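PDB 5IZ5: cytosolic phospholipase A2 delta from Homo sapiens, which hydrolyses glycerophospholipids at the sn-2 position in a calcium-dependent manner, preferring linoleic acid there, and carries an N-terminal C2 domain for calcium-dependent membrane association. Local coordinates for residues A47-V51 with K64-D70; R36-W40 with T71-V75; K122-F128 with L138-L143; S23-T29 with R81-Q87; L53-T57 with V88-L92. The protein carries 3 engineered substitutions. All blocks are in the same frame, centred on the assembly; numbering follows the deposited sequence.

Contact 1 (A47-V51 with K64-D70); sequences ADPYV and KTKTLTD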
# COMPACT_ATOMS: atom_id res chain seq x y z
N ALA B 47 22.82 38.12 -1.87
CA ALA B 47 21.75 37.36 -2.53
C ALA B 47 20.74 38.29 -3.20
O ALA B 47 20.66 39.48 -2.89
CB ALA B 47 21.04 36.46 -1.53
N ASP B 48 19.96 37.71 -4.11
CA ASP B 48 18.82 38.38 -4.73
C ASP B 48 17.55 37.68 -4.24
O ASP B 48 16.98 36.85 -4.95
CB ASP B 48 18.93 38.28 -6.26
CG ASP B 48 20.19 38.93 -6.79
OD1 ASP B 48 20.50 40.09 -6.42
OD2 ASP B 48 20.89 38.27 -7.58
N PRO B 49 17.11 38.00 -3.01
CA PRO B 49 16.15 37.13 -2.35
C PRO B 49 14.68 37.44 -2.62
O PRO B 49 14.29 38.61 -2.71
CB PRO B 49 16.47 37.33 -0.87
CG PRO B 49 17.01 38.72 -0.79
CD PRO B 49 17.43 39.16 -2.16
N TYR B 50 13.89 36.38 -2.76
CA TYR B 50 12.43 36.46 -2.76
C TYR B 50 11.87 35.35 -1.86
O TYR B 50 12.52 34.33 -1.66
CB TYR B 50 11.86 36.33 -4.17
CG TYR B 50 12.23 35.05 -4.89
CD1 TYR B 50 11.40 33.94 -4.83
CD2 TYR B 50 13.40 34.96 -5.64
CE1 TYR B 50 11.72 32.77 -5.50
CE2 TYR B 50 13.74 33.79 -6.31
CZ TYR B 50 12.89 32.70 -6.23
OH TYR B 50 13.21 31.54 -6.88
N VAL B 51 10.66 35.56 -1.34
CA VAL B 51 10.02 34.57 -0.48
C VAL B 51 8.89 33.86 -1.23
O VAL B 51 8.10 34.49 -1.94
CB VAL B 51 9.45 35.20 0.81
CG1 VAL B 51 8.86 34.12 1.71
CG2 VAL B 51 10.53 35.97 1.55
N LYS B 64 4.53 34.55 -4.21
CA LYS B 64 5.93 34.93 -4.41
C LYS B 64 6.04 36.43 -4.17
O LYS B 64 5.28 37.21 -4.75
CB LYS B 64 6.35 34.57 -5.84
CG LYS B 64 7.82 34.80 -6.16
CD LYS B 64 8.15 34.33 -7.57
CE LYS B 64 9.56 34.73 -7.99
NZ LYS B 64 10.06 33.91 -9.13
N THR B 65 6.96 36.83 -3.30
CA THR B 65 7.23 38.25 -3.11
C THR B 65 8.02 38.76 -4.30
O THR B 65 8.44 37.98 -5.16
CB THR B 65 8.08 38.54 -1.84
OG1 THR B 65 9.37 37.94 -1.98
CG2 THR B 65 7.38 38.04 -0.58
N LYS B 66 8.24 40.06 -4.35
CA LYS B 66 9.17 40.64 -5.31
C LYS B 66 10.58 40.19 -4.96
O LYS B 66 10.88 39.90 -3.80
CB LYS B 66 9.09 42.16 -5.30
CG LYS B 66 7.80 42.70 -5.89
CD LYS B 66 7.89 44.20 -6.11
CE LYS B 66 6.54 44.79 -6.49
NZ LYS B 66 5.64 44.91 -5.31
N THR B 67 11.44 40.10 -5.98
CA THR B 67 12.84 39.80 -5.77
C THR B 67 13.57 41.09 -5.48
O THR B 67 13.45 42.06 -6.23
CB THR B 67 13.47 39.13 -7.01
OG1 THR B 67 12.79 37.90 -7.29
CG2 THR B 67 14.95 38.85 -6.78
N LEU B 68 14.32 41.12 -4.38
CA LEU B 68 15.19 42.25 -4.09
C LEU B 68 16.60 41.92 -4.57
O LEU B 68 16.94 40.76 -4.80
CB LEU B 68 15.14 42.61 -2.61
CG LEU B 68 13.74 42.93 -2.07
CD1 LEU B 68 13.83 43.64 -0.73
CD2 LEU B 68 12.93 43.78 -3.05
N THR B 69 17.40 42.97 -4.71
CA THR B 69 18.68 42.91 -5.40
C THR B 69 19.82 43.22 -4.44
O THR B 69 19.83 44.27 -3.79
CB THR B 69 18.71 43.93 -6.57
OG1 THR B 69 18.11 45.16 -6.15
CG2 THR B 69 17.95 43.39 -7.78
N ASP B 70 20.76 42.27 -4.31
CA ASP B 70 22.03 42.51 -3.63
C ASP B 70 21.84 43.13 -2.24
O ASP B 70 22.39 44.19 -1.96
CB ASP B 70 22.94 43.41 -4.48
CG ASP B 70 24.38 43.41 -3.99
OD1 ASP B 70 24.90 44.49 -3.61
OD2 ASP B 70 25.00 42.33 -4.00
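Tyr50 has the most surface buried here, and Lys64 lies across one face of its ring. The lysine, extended from CG onward, sets CE 4.0 Å from the ring centroid as a CH-pi contact, while NZ makes a cation-pi interaction at 4.4 Å from the same centroid. With chi1 at 59°, Tyr50 also brings ring atom CD2 to 3.4 Å from Thr67 OG1, the two side chains running alongside each other. Their hydroxyls are hydrogen-bonded beyond the contact, Tyr50 OH to Asp105 and Thr67 OG1 to Glu99. Val51 is held by Thr65 at both ends of its backbone: its N donates to Thr65 OG1 at 2.8 Å, almost straight at 177°, and Thr65 N returns a bond to Val51 O. Val51 N is thus met by a side-chain hydroxyl and not by a backbone carbonyl; Thr65 OG1 in turn donates a hydrogen bond to Lys66 O. At the other end Asp48, a predicted calcium ligand, accepts from Asp70 N through OD1 at 3.0 Å, the N lying nearly along the C-O axis. The antiparallel pairing thus continues irregularly past strand 62-64, with strand 91-98 on the other side of strand 49-55 and Trp76 of strand 75-85 against Val51, Thr65 and Leu68.

Contact 2 (R36-W40 with T71-V75); sequences RNLRW and TSHPV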
# COMPACT_ATOMS: atom_id res chain seq x y z
N ARG B 36 16.93 38.77 7.77
CA ARG B 36 18.26 39.25 8.16
C ARG B 36 19.31 38.14 8.10
O ARG B 36 19.01 36.97 8.35
CB ARG B 36 18.22 39.81 9.58
CG ARG B 36 17.40 41.08 9.75
CD ARG B 36 17.29 41.46 11.21
NE ARG B 36 16.53 40.46 11.98
CZ ARG B 36 15.21 40.46 12.15
NH1 ARG B 36 14.45 41.41 11.62
NH2 ARG B 36 14.65 39.49 12.86
N ASN B 37 20.54 38.54 7.79
CA ASN B 37 21.71 37.66 7.83
C ASN B 37 21.67 36.52 6.81
O ASN B 37 22.14 35.42 7.09
CB ASN B 37 21.91 37.09 9.24
CG ASN B 37 21.80 38.15 10.32
OD1 ASN B 37 22.37 39.23 10.21
ND2 ASN B 37 21.05 37.85 11.38
N LEU B 38 21.12 36.78 5.63
CA LEU B 38 21.09 35.75 4.58
C LEU B 38 22.47 35.58 3.95
O LEU B 38 23.28 36.51 3.94
CB LEU B 38 20.07 36.11 3.50
CG LEU B 38 18.61 36.27 3.92
CD1 LEU B 38 17.77 36.60 2.69
CD2 LEU B 38 18.07 35.03 4.61
N ARG B 39 22.73 34.39 3.43
CA ARG B 39 24.02 34.03 2.83
C ARG B 39 24.23 34.67 1.45
O ARG B 39 23.30 34.72 0.65
CB ARG B 39 24.07 32.51 2.68
CG ARG B 39 23.84 31.75 4.00
CD ARG B 39 25.04 31.83 4.93
NE ARG B 39 26.19 31.17 4.34
CZ ARG B 39 27.44 31.26 4.79
NH1 ARG B 39 27.75 32.00 5.86
NH2 ARG B 39 28.41 30.60 4.16
N TRP B 40 25.45 35.13 1.18
CA TRP B 40 25.79 35.79 -0.09
C TRP B 40 25.84 34.78 -1.25
O TRP B 40 26.05 33.59 -1.03
CB TRP B 40 27.14 36.51 0.01
CG TRP B 40 27.15 37.72 0.92
CD1 TRP B 40 26.34 37.96 1.99
CD2 TRP B 40 28.06 38.83 0.85
NE1 TRP B 40 26.67 39.16 2.58
CE2 TRP B 40 27.72 39.71 1.90
CE3 TRP B 40 29.12 39.18 -0.01
CZ2 TRP B 40 28.40 40.92 2.12
CZ3 TRP B 40 29.79 40.37 0.22
CH2 TRP B 40 29.43 41.23 1.27
N THR B 71 21.05 42.48 -1.38
CA THR B 71 20.78 43.04 -0.05
C THR B 71 21.28 42.23 1.16
O THR B 71 21.94 42.81 2.02
CB THR B 71 19.29 43.46 0.15
OG1 THR B 71 19.08 43.75 1.54
CG2 THR B 71 18.32 42.36 -0.29
N SER B 72 20.96 40.94 1.24
CA SER B 72 21.32 40.12 2.41
C SER B 72 20.47 40.47 3.67
O SER B 72 20.41 39.69 4.64
CB SER B 72 22.83 40.24 2.68
OG SER B 72 23.20 39.59 3.87
N HIS B 73 19.80 41.61 3.62
CA HIS B 73 18.84 42.00 4.65
C HIS B 73 17.57 42.57 4.00
O HIS B 73 17.26 43.75 4.16
CB HIS B 73 19.47 43.03 5.60
CG HIS B 73 18.46 43.84 6.36
ND1 HIS B 73 17.43 43.27 7.08
CD2 HIS B 73 18.30 45.18 6.47
CE1 HIS B 73 16.69 44.22 7.62
NE2 HIS B 73 17.20 45.39 7.26
N PRO B 74 16.83 41.74 3.27
CA PRO B 74 15.71 42.25 2.48
C PRO B 74 14.52 42.70 3.33
O PRO B 74 14.23 42.09 4.36
CB PRO B 74 15.32 41.05 1.62
CG PRO B 74 15.70 39.88 2.45
CD PRO B 74 16.98 40.28 3.12
N VAL B 75 13.84 43.75 2.88
CA VAL B 75 12.59 44.21 3.47
C VAL B 75 11.53 44.24 2.37
O VAL B 75 11.56 45.12 1.50
CB VAL B 75 12.73 45.62 4.08
CG1 VAL B 75 11.40 46.10 4.66
CG2 VAL B 75 13.81 45.63 5.15
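Leu38 and Ser72 join two loops through a pair of hydrogen bonds, with Arg36 opposite His73 as the nearest alpha carbons at 4.5 Å. Leu38 N donates to Ser72 O at 3.2 Å, in the carbonyl plane and on a lone pair. Asn37 and Ser72 both have positive phi, a break from extended strand geometry in each loop. Beside them Thr71 OG1 accepts from His73 N, an ST turn. Ser72 sends OG away from its own N (chi1 174°), which carries the hydroxyl to Leu38 O at 3.1 Å and near Trp40, whose NE1 lies 3.7 Å from the same OG. With an alanine at Ser72, Leu38 O would probably be left without this side-chain donor, and one of the two bonds between the loops would be gone. Leu38 CD1 rests on Pro74 CD at 3.8 Å. The methylene part of Arg36 runs beside the imidazole, CG 3.5 Å from His73 ND1, and the guanidinium continues beyond to salt bridges with Glu34, Glu137 and Asp139. His73 ND1 itself is hydrogen-bonded to Ala35 O. The side chain of Trp40 comes about 7 Å from that of Asp98, a predicted calcium ligand, so the pair stands close to the presumed calcium-binding end of the C2 domain. Strand 21-36 leads into one loop and strand 75-85 leaves the other, while Pro49 at the start of strand 49-55 packs against both Leu38 and Pro74.

Contact 3 (K122-F128 with L138-L143); sequences KLLRKTF and LDVEFL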
# COMPACT_ATOMS: atom_id res chain seq x y z
N LYS B 122 -6.38 37.77 17.26
CA LYS B 122 -5.09 38.16 17.84
C LYS B 122 -3.96 38.13 16.82
O LYS B 122 -3.54 37.05 16.40
CB LYS B 122 -4.70 37.19 18.96
CG LYS B 122 -5.54 37.26 20.23
CD LYS B 122 -4.98 36.28 21.26
CE LYS B 122 -6.02 35.84 22.29
NZ LYS B 122 -5.35 35.28 23.50
N LEU B 123 -3.44 39.30 16.45
CA LEU B 123 -2.27 39.38 15.59
C LEU B 123 -1.10 38.67 16.24
O LEU B 123 -0.78 38.93 17.40
CB LEU B 123 -1.88 40.84 15.32
CG LEU B 123 -0.68 41.03 14.37
CD1 LEU B 123 -1.14 41.19 12.93
CD2 LEU B 123 0.19 42.21 14.78
N LEU B 124 -0.46 37.77 15.50
CA LEU B 124 0.70 37.04 16.00
C LEU B 124 1.94 37.46 15.22
O LEU B 124 1.99 37.31 14.00
CB LEU B 124 0.46 35.54 15.87
CG LEU B 124 1.47 34.61 16.55
CD1 LEU B 124 1.48 34.79 18.06
CD2 LEU B 124 1.16 33.16 16.19
N ARG B 125 2.92 38.02 15.93
CA ARG B 125 4.21 38.38 15.34
C ARG B 125 5.20 37.26 15.57
O ARG B 125 5.34 36.77 16.69
CB ARG B 125 4.73 39.71 15.90
CG ARG B 125 4.19 40.92 15.14
CD ARG B 125 4.39 42.21 15.90
NE ARG B 125 3.61 43.30 15.30
CZ ARG B 125 3.06 44.31 15.96
NH1 ARG B 125 3.16 44.39 17.29
NH2 ARG B 125 2.38 45.24 15.30
N LYS B 126 5.87 36.86 14.49
CA LYS B 126 6.78 35.72 14.53
C LYS B 126 8.13 36.08 13.91
O LYS B 126 8.20 36.74 12.88
CB LYS B 126 6.15 34.54 13.78
CG LYS B 126 5.31 33.62 14.65
CD LYS B 126 6.16 32.50 15.22
CE LYS B 126 5.49 31.82 16.40
NZ LYS B 126 6.12 30.51 16.71
N THR B 127 9.20 35.65 14.58
CA THR B 127 10.55 35.70 14.02
C THR B 127 11.04 34.26 13.93
O THR B 127 11.22 33.60 14.95
CB THR B 127 11.51 36.54 14.88
OG1 THR B 127 11.09 37.91 14.85
CG2 THR B 127 12.95 36.46 14.35
N PHE B 128 11.23 33.77 12.71
CA PHE B 128 11.64 32.39 12.48
C PHE B 128 13.15 32.29 12.36
O PHE B 128 13.76 33.09 11.64
CB PHE B 128 10.97 31.85 11.22
CG PHE B 128 9.47 31.73 11.31
CD1 PHE B 128 8.89 30.73 12.08
CD2 PHE B 128 8.64 32.60 10.61
CE1 PHE B 128 7.51 30.61 12.17
CE2 PHE B 128 7.26 32.48 10.69
CZ PHE B 128 6.69 31.49 11.47
N LEU B 138 13.65 35.46 9.78
CA LEU B 138 12.54 35.93 8.95
C LEU B 138 11.41 36.47 9.84
O LEU B 138 10.88 35.74 10.68
CB LEU B 138 11.99 34.77 8.10
CG LEU B 138 11.24 35.03 6.78
CD1 LEU B 138 10.17 33.97 6.55
CD2 LEU B 138 10.61 36.41 6.67
N ASP B 139 11.05 37.73 9.64
CA ASP B 139 9.93 38.34 10.38
C ASP B 139 8.64 38.28 9.58
O ASP B 139 8.58 38.75 8.45
CB ASP B 139 10.23 39.80 10.73
CG ASP B 139 11.25 39.95 11.84
OD1 ASP B 139 11.64 38.93 12.45
OD2 ASP B 139 11.65 41.10 12.09
N VAL B 140 7.61 37.71 10.20
CA VAL B 140 6.29 37.56 9.57
C VAL B 140 5.22 37.90 10.60
O VAL B 140 5.41 37.69 11.80
CB VAL B 140 6.06 36.12 9.08
CG1 VAL B 140 4.77 36.01 8.28
CG2 VAL B 140 7.25 35.64 8.24
N GLU B 141 4.09 38.42 10.13
CA GLU B 141 2.91 38.58 11.00
C GLU B 141 1.67 37.91 10.43
O GLU B 141 1.43 37.94 9.22
CB GLU B 141 2.64 40.03 11.40
CG GLU B 141 3.15 41.12 10.49
CD GLU B 141 2.99 42.51 11.10
OE1 GLU B 141 2.69 42.61 12.31
OE2 GLU B 141 3.15 43.50 10.37
N PHE B 142 0.90 37.30 11.33
CA PHE B 142 -0.28 36.53 10.97
C PHE B 142 -1.53 37.13 11.60
O PHE B 142 -1.54 37.44 12.79
CB PHE B 142 -0.14 35.09 11.48
CG PHE B 142 1.03 34.36 10.91
CD1 PHE B 142 0.91 33.67 9.71
CD2 PHE B 142 2.25 34.36 11.57
CE1 PHE B 142 2.00 32.99 9.19
CE2 PHE B 142 3.35 33.69 11.06
CZ PHE B 142 3.22 33.00 9.86
N LEU B 143 -2.58 37.30 10.80
CA LEU B 143 -3.88 37.68 11.34
C LEU B 143 -4.96 36.78 10.78
O LEU B 143 -5.15 36.69 9.56
CB LEU B 143 -4.22 39.14 11.03
CG LEU B 143 -5.54 39.61 11.67
CD1 LEU B 143 -5.40 39.84 13.17
CD2 LEU B 143 -6.07 40.86 10.98
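Phe128 and Phe142 reach toward each other from opposite directions on the inward face of this beta hairpin, Phe128 CZ lying 4.0 Å from Phe142 CE2. Each ring is bordered in its own plane by aliphatic carbon: Val140 CG2 sits at the edge of Phe128, 4.0 Å from CE2, and Lys126 CB at the edge of Phe142. The Phe128 rim at CE2 and CZ thus lies against both Val140 and Phe142, and Tyr113 of strand 106-114 meets both phenylalanines from across the sandwich. If a serine replaced Phe128, a gap would probably open between Val140, Phe142 and Tyr113, freeing the ring of Phe142 to shift. Lys126 bends at chi2 (-90°), which leads NZ off to a salt bridge with Glu117. On the other face of the sheet Arg125 and Glu141 run side by side, NE bonded to OE1 at 3.2 Å, a salt bridge in which OE1 is met on its syn side, somewhat out of the carboxylate plane. Leu123 drapes CD2 over one face of the Arg125 guanidinium, and Leu123 CD1 touches Leu143 CB at 4.2 Å. Thr127 OG1 donates to Asp139 OD1 at 2.7 Å, coming from above the carboxylate plane, while Asp139 OD2 bridges to Arg36. Backbone bonds pair Leu124 with Phe142, Lys126 with Val140 and Phe128 with Leu138. The chemistry is two-sided: apolar rings close the sandwich; charged or hydroxyl pairs tie the hairpin's outer face.

Contact 4 (S23-T29 with R81-Q87); sequences STCWQLT and RFLIQSQ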
# COMPACT_ATOMS: atom_id res chain seq x y z
N SER B 23 -18.35 22.76 8.21
CA SER B 23 -17.38 23.54 8.98
C SER B 23 -16.98 24.84 8.26
O SER B 23 -16.65 24.82 7.09
CB SER B 23 -16.13 22.71 9.22
OG SER B 23 -15.19 23.46 9.96
N THR B 24 -16.98 25.95 8.99
CA THR B 24 -16.71 27.28 8.41
C THR B 24 -15.21 27.64 8.33
O THR B 24 -14.43 27.30 9.23
CB THR B 24 -17.48 28.36 9.20
OG1 THR B 24 -17.64 29.53 8.39
CG2 THR B 24 -16.80 28.73 10.50
N CYS B 25 -14.82 28.32 7.25
CA CYS B 25 -13.43 28.73 7.01
C CYS B 25 -13.11 30.12 7.58
O CYS B 25 -13.99 30.95 7.74
CB CYS B 25 -13.11 28.71 5.51
SG CYS B 25 -13.25 27.07 4.75
N TRP B 26 -11.83 30.34 7.89
CA TRP B 26 -11.33 31.65 8.31
C TRP B 26 -10.47 32.24 7.21
O TRP B 26 -10.01 31.51 6.32
CB TRP B 26 -10.49 31.52 9.58
CG TRP B 26 -11.25 30.94 10.77
CD1 TRP B 26 -12.59 31.02 11.00
CD2 TRP B 26 -10.69 30.22 11.88
NE1 TRP B 26 -12.91 30.38 12.18
CE2 TRP B 26 -11.76 29.88 12.74
CE3 TRP B 26 -9.39 29.83 12.23
CZ2 TRP B 26 -11.57 29.17 13.93
CZ3 TRP B 26 -9.20 29.12 13.42
CH2 TRP B 26 -10.29 28.80 14.25
N GLN B 27 -10.25 33.55 7.25
CA GLN B 27 -9.28 34.18 6.36
C GLN B 27 -7.96 34.44 7.09
O GLN B 27 -7.97 35.08 8.15
CB GLN B 27 -9.82 35.49 5.80
CG GLN B 27 -8.77 36.24 4.98
CD GLN B 27 -9.15 37.67 4.68
OE1 GLN B 27 -8.48 38.60 5.12
NE2 GLN B 27 -10.24 37.85 3.94
N LEU B 28 -6.85 33.97 6.53
CA LEU B 28 -5.52 34.25 7.09
C LEU B 28 -4.77 35.28 6.23
O LEU B 28 -4.60 35.09 5.03
CB LEU B 28 -4.67 32.97 7.18
CG LEU B 28 -3.27 33.12 7.79
CD1 LEU B 28 -3.35 33.56 9.25
CD2 LEU B 28 -2.47 31.82 7.67
N THR B 29 -4.31 36.36 6.86
CA THR B 29 -3.40 37.29 6.19
C THR B 29 -1.98 37.03 6.70
O THR B 29 -1.72 37.07 7.91
CB THR B 29 -3.78 38.78 6.38
OG1 THR B 29 -3.32 39.27 7.64
CG2 THR B 29 -5.29 38.98 6.28
N ARG B 81 -3.14 36.46 1.29
CA ARG B 81 -4.36 35.97 1.94
C ARG B 81 -4.76 34.56 1.53
O ARG B 81 -4.82 34.26 0.34
CB ARG B 81 -5.52 36.92 1.65
CG ARG B 81 -5.50 38.16 2.52
CD ARG B 81 -6.33 39.28 1.90
NE ARG B 81 -5.52 40.42 1.48
CZ ARG B 81 -4.98 40.60 0.28
NH1 ARG B 81 -5.14 39.71 -0.70
NH2 ARG B 81 -4.26 41.70 0.04
N PHE B 82 -5.03 33.72 2.53
CA PHE B 82 -5.52 32.35 2.34
C PHE B 82 -6.88 32.14 3.01
O PHE B 82 -7.15 32.70 4.07
CB PHE B 82 -4.56 31.37 3.01
CG PHE B 82 -3.17 31.32 2.42
CD1 PHE B 82 -2.87 30.42 1.41
CD2 PHE B 82 -2.15 32.13 2.91
CE1 PHE B 82 -1.59 30.34 0.88
CE2 PHE B 82 -0.85 32.06 2.38
CZ PHE B 82 -0.58 31.16 1.36
N LEU B 83 -7.73 31.31 2.41
CA LEU B 83 -8.88 30.76 3.13
C LEU B 83 -8.44 29.48 3.86
O LEU B 83 -7.87 28.57 3.25
CB LEU B 83 -10.05 30.49 2.18
CG LEU B 83 -11.44 30.83 2.76
CD1 LEU B 83 -11.52 32.29 3.23
CD2 LEU B 83 -12.56 30.56 1.77
N ILE B 84 -8.68 29.44 5.17
CA ILE B 84 -8.20 28.37 6.04
C ILE B 84 -9.37 27.57 6.64
O ILE B 84 -10.27 28.14 7.26
CB ILE B 84 -7.35 28.96 7.19
CG1 ILE B 84 -6.08 29.63 6.63
CG2 ILE B 84 -7.00 27.91 8.23
CD1 ILE B 84 -5.17 28.73 5.82
N GLN B 85 -9.35 26.26 6.45
CA GLN B 85 -10.31 25.33 7.07
C GLN B 85 -9.73 24.84 8.39
O GLN B 85 -8.72 24.14 8.42
CB GLN B 85 -10.60 24.16 6.12
CG GLN B 85 -11.48 23.05 6.67
CD GLN B 85 -12.74 23.55 7.33
OE1 GLN B 85 -12.86 23.53 8.55
NE2 GLN B 85 -13.69 24.01 6.53
N SER B 86 -10.38 25.21 9.49
CA SER B 86 -9.88 24.90 10.84
C SER B 86 -9.83 23.40 11.14
O SER B 86 -9.06 22.96 11.99
CB SER B 86 -10.75 25.60 11.89
OG SER B 86 -12.09 25.15 11.84
N GLN B 87 -10.65 22.61 10.46
CA GLN B 87 -10.73 21.16 10.69
C GLN B 87 -9.63 20.32 10.02
O GLN B 87 -9.57 19.09 10.24
CB GLN B 87 -12.08 20.64 10.23
CG GLN B 87 -13.28 21.12 11.03
CD GLN B 87 -13.10 20.94 12.53
OE1 GLN B 87 -12.58 21.84 13.19
NE2 GLN B 87 -13.51 19.80 13.06
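Leu28 and Ile84 form the dense part of this antiparallel strand pair, Leu28 CB touching Ile84 CG1 at 3.7 Å. They lie on the inner face with Trp26 and Phe82, where backbone bonds pair Trp26 with Ile84 and Leu28 with Phe82; Ile84 N reaches Trp26 O at 2.7 Å. Leu55 of strand 49-55 covers Phe82 and Ile84 from across the sandwich. The far end is close-fitting too, but polar. Ser23 holds OG anti to N (chi1 -180°), pointed at Gln85 OE1 at 2.7 Å, and the bend of Gln85 at chi2 (49°) folds its amide back to Ser23. Gln85 NE2 then donates to Ser23 O at 3.1 Å, from well above that carbonyl's plane but with Ser23 O lying in the Gln85 amide plane. Next to it Ser86 CB lies over one face of the Trp26 six-membered ring, 4.1 Å from the centroid. The Gln27, Thr29 and Arg81 end of the other face is looser and more exposed: Gln27 and Arg81 run alongside each other with amide and guanidinium planes 77° apart, and Gln27 OE1 comes no nearer than 3.9 Å, to Arg81 CD. There Thr29 CG2 crosses Arg81 CG in a similarly light touch. Chemically, the Gln85 amide is fixed in rotation: OE1 accepts hydrogen bonds from Ser23 OG and Gln87 N, and NE2 has a second acceptor in Glu152, so this buried side chain is satisfied at both its oxygen and its nitrogen.

Contact 5 (L53-T57 with V88-L92); sequences LQLST and VKNVL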
# COMPACT_ATOMS: atom_id res chain seq x y z
N LEU B 53 5.56 31.40 -0.56
CA LEU B 53 4.61 30.86 0.42
C LEU B 53 3.79 29.76 -0.23
O LEU B 53 3.18 29.95 -1.28
CB LEU B 53 3.66 31.93 0.94
CG LEU B 53 4.23 33.23 1.49
CD1 LEU B 53 3.10 34.08 2.04
CD2 LEU B 53 5.28 32.98 2.56
N GLN B 54 3.78 28.60 0.42
CA GLN B 54 2.95 27.48 0.01
C GLN B 54 2.22 26.97 1.24
O GLN B 54 2.78 26.92 2.32
CB GLN B 54 3.81 26.36 -0.56
CG GLN B 54 4.58 26.74 -1.81
CD GLN B 54 5.69 25.74 -2.05
OE1 GLN B 54 6.64 25.67 -1.28
NE2 GLN B 54 5.56 24.94 -3.10
N LEU B 55 0.98 26.55 1.04
CA LEU B 55 0.18 25.96 2.10
C LEU B 55 -0.05 24.51 1.72
O LEU B 55 -0.46 24.22 0.60
CB LEU B 55 -1.15 26.70 2.25
CG LEU B 55 -2.02 26.32 3.44
CD1 LEU B 55 -1.37 26.71 4.76
CD2 LEU B 55 -3.39 26.98 3.32
N SER B 56 0.21 23.61 2.66
CA SER B 56 0.11 22.17 2.41
C SER B 56 -1.26 21.74 1.88
O SER B 56 -1.36 20.76 1.15
CB SER B 56 0.45 21.40 3.70
OG SER B 56 -0.43 21.74 4.75
N THR B 57 -2.30 22.48 2.26
CA THR B 57 -3.69 22.17 1.87
C THR B 57 -4.20 23.02 0.69
O THR B 57 -5.40 23.04 0.38
CB THR B 57 -4.62 22.36 3.09
OG1 THR B 57 -4.43 23.67 3.64
CG2 THR B 57 -4.30 21.32 4.17
N VAL B 88 -8.78 20.94 9.21
CA VAL B 88 -7.65 20.21 8.64
C VAL B 88 -6.33 20.73 9.18
O VAL B 88 -6.26 21.83 9.72
CB VAL B 88 -7.61 20.22 7.08
CG1 VAL B 88 -8.88 19.63 6.51
CG2 VAL B 88 -7.37 21.61 6.52
N LYS B 89 -5.30 19.90 9.07
CA LYS B 89 -3.96 20.32 9.41
C LYS B 89 -3.40 21.20 8.30
O LYS B 89 -3.37 20.81 7.14
CB LYS B 89 -3.04 19.13 9.67
CG LYS B 89 -2.15 19.31 10.88
CD LYS B 89 -2.92 19.31 12.20
CE LYS B 89 -2.23 20.14 13.28
NZ LYS B 89 -0.75 20.05 13.35
N ASN B 90 -2.99 22.40 8.67
CA ASN B 90 -2.50 23.39 7.73
C ASN B 90 -1.06 23.73 8.06
O ASN B 90 -0.77 24.30 9.12
CB ASN B 90 -3.35 24.65 7.81
CG ASN B 90 -4.76 24.43 7.31
OD1 ASN B 90 -4.97 24.10 6.13
ND2 ASN B 90 -5.74 24.59 8.19
N VAL B 91 -0.15 23.35 7.16
CA VAL B 91 1.26 23.65 7.33
C VAL B 91 1.66 24.66 6.27
O VAL B 91 1.51 24.42 5.07
CB VAL B 91 2.13 22.39 7.22
CG1 VAL B 91 3.60 22.74 7.46
CG2 VAL B 91 1.68 21.34 8.22
N LEU B 92 2.16 25.80 6.72
CA LEU B 92 2.59 26.85 5.83
C LEU B 92 4.10 26.72 5.63
O LEU B 92 4.85 26.64 6.60
CB LEU B 92 2.25 28.21 6.42
CG LEU B 92 2.56 29.41 5.53
CD1 LEU B 92 1.62 29.48 4.34
CD2 LEU B 92 2.44 30.68 6.35
O HOH W 1 -1.06 19.65 5.99
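Leu55 and Leu92 pair at the end of an antiparallel strand contact in the C2 beta-sandwich, where strand 49-55 meets the start of strand 91-98 in a four-stranded sheet. They are a non-hydrogen-bonded pair, their CD1 atoms 4.1 Å apart, and the face they share is covered by Phe82 and Ile84, which pack on Leu55, and by Phe142, which packs on Leu92. Leu92 also lays CD1 against the carbonyl oxygen of Gln54. Beyond Leu55 the strand gives way to a turn, and side chains take over from the backbone. Ser56 N still donates to Val91 O at 2.9 Å, but the return bond runs from Val91 N to Ser56 OG, also 2.9 Å. The chi1 of Ser56 (60°) tucks the hydroxyl between its own N and carbonyl carbon, where it can stand in for a strand carbonyl. A water extends this edge, bonded to Ser56 OG and donating to Lys89 O at 2.8 Å. The next residue, Thr57, turns its methyl toward Val88, CG2 to CG2 at 3.9 Å. Segment 88-92 is further held by Asn90 ND2 on Gln85 O and by the salt bridge of Lys89 with Asp114. Both segments also meet the later phospholipase part of the chain, through Gln614 on Thr57 O and Leu615 on the Lys89 backbone, so the contact lies where the C2 domain abuts that part. Thr57 and Asn90 cross at about a right angle, and Thr57 OG1 donates to Asn90 OD1 at 2.6 Å, in the plane of the amide carbonyl.

How the contacts relate
All five contacts belong to the beta-sandwich of the N-terminal C2 domain. Contacts 1 and 5 share strand 49-55 at opposite ends, their centres 22 Å apart, whereas contacts 3 and 4 lie in the facing sheet, where strands 21-36 and 137-146 are neighbours. Contacts 1 and 2, with centres 9 Å apart, gather at the end that holds the predicted calcium ligands; contacts 4 and 5, 11 Å apart, close the other end. Along the chain contact 4 encloses contacts 1 and 2, contact 5 interleaves with 1, 2 and 4, and contact 3 follows last. One sandwich thus joins the presumed calcium-binding loops, which as in other C2 domains probably face the membrane, to the end adjoining the phospholipase part.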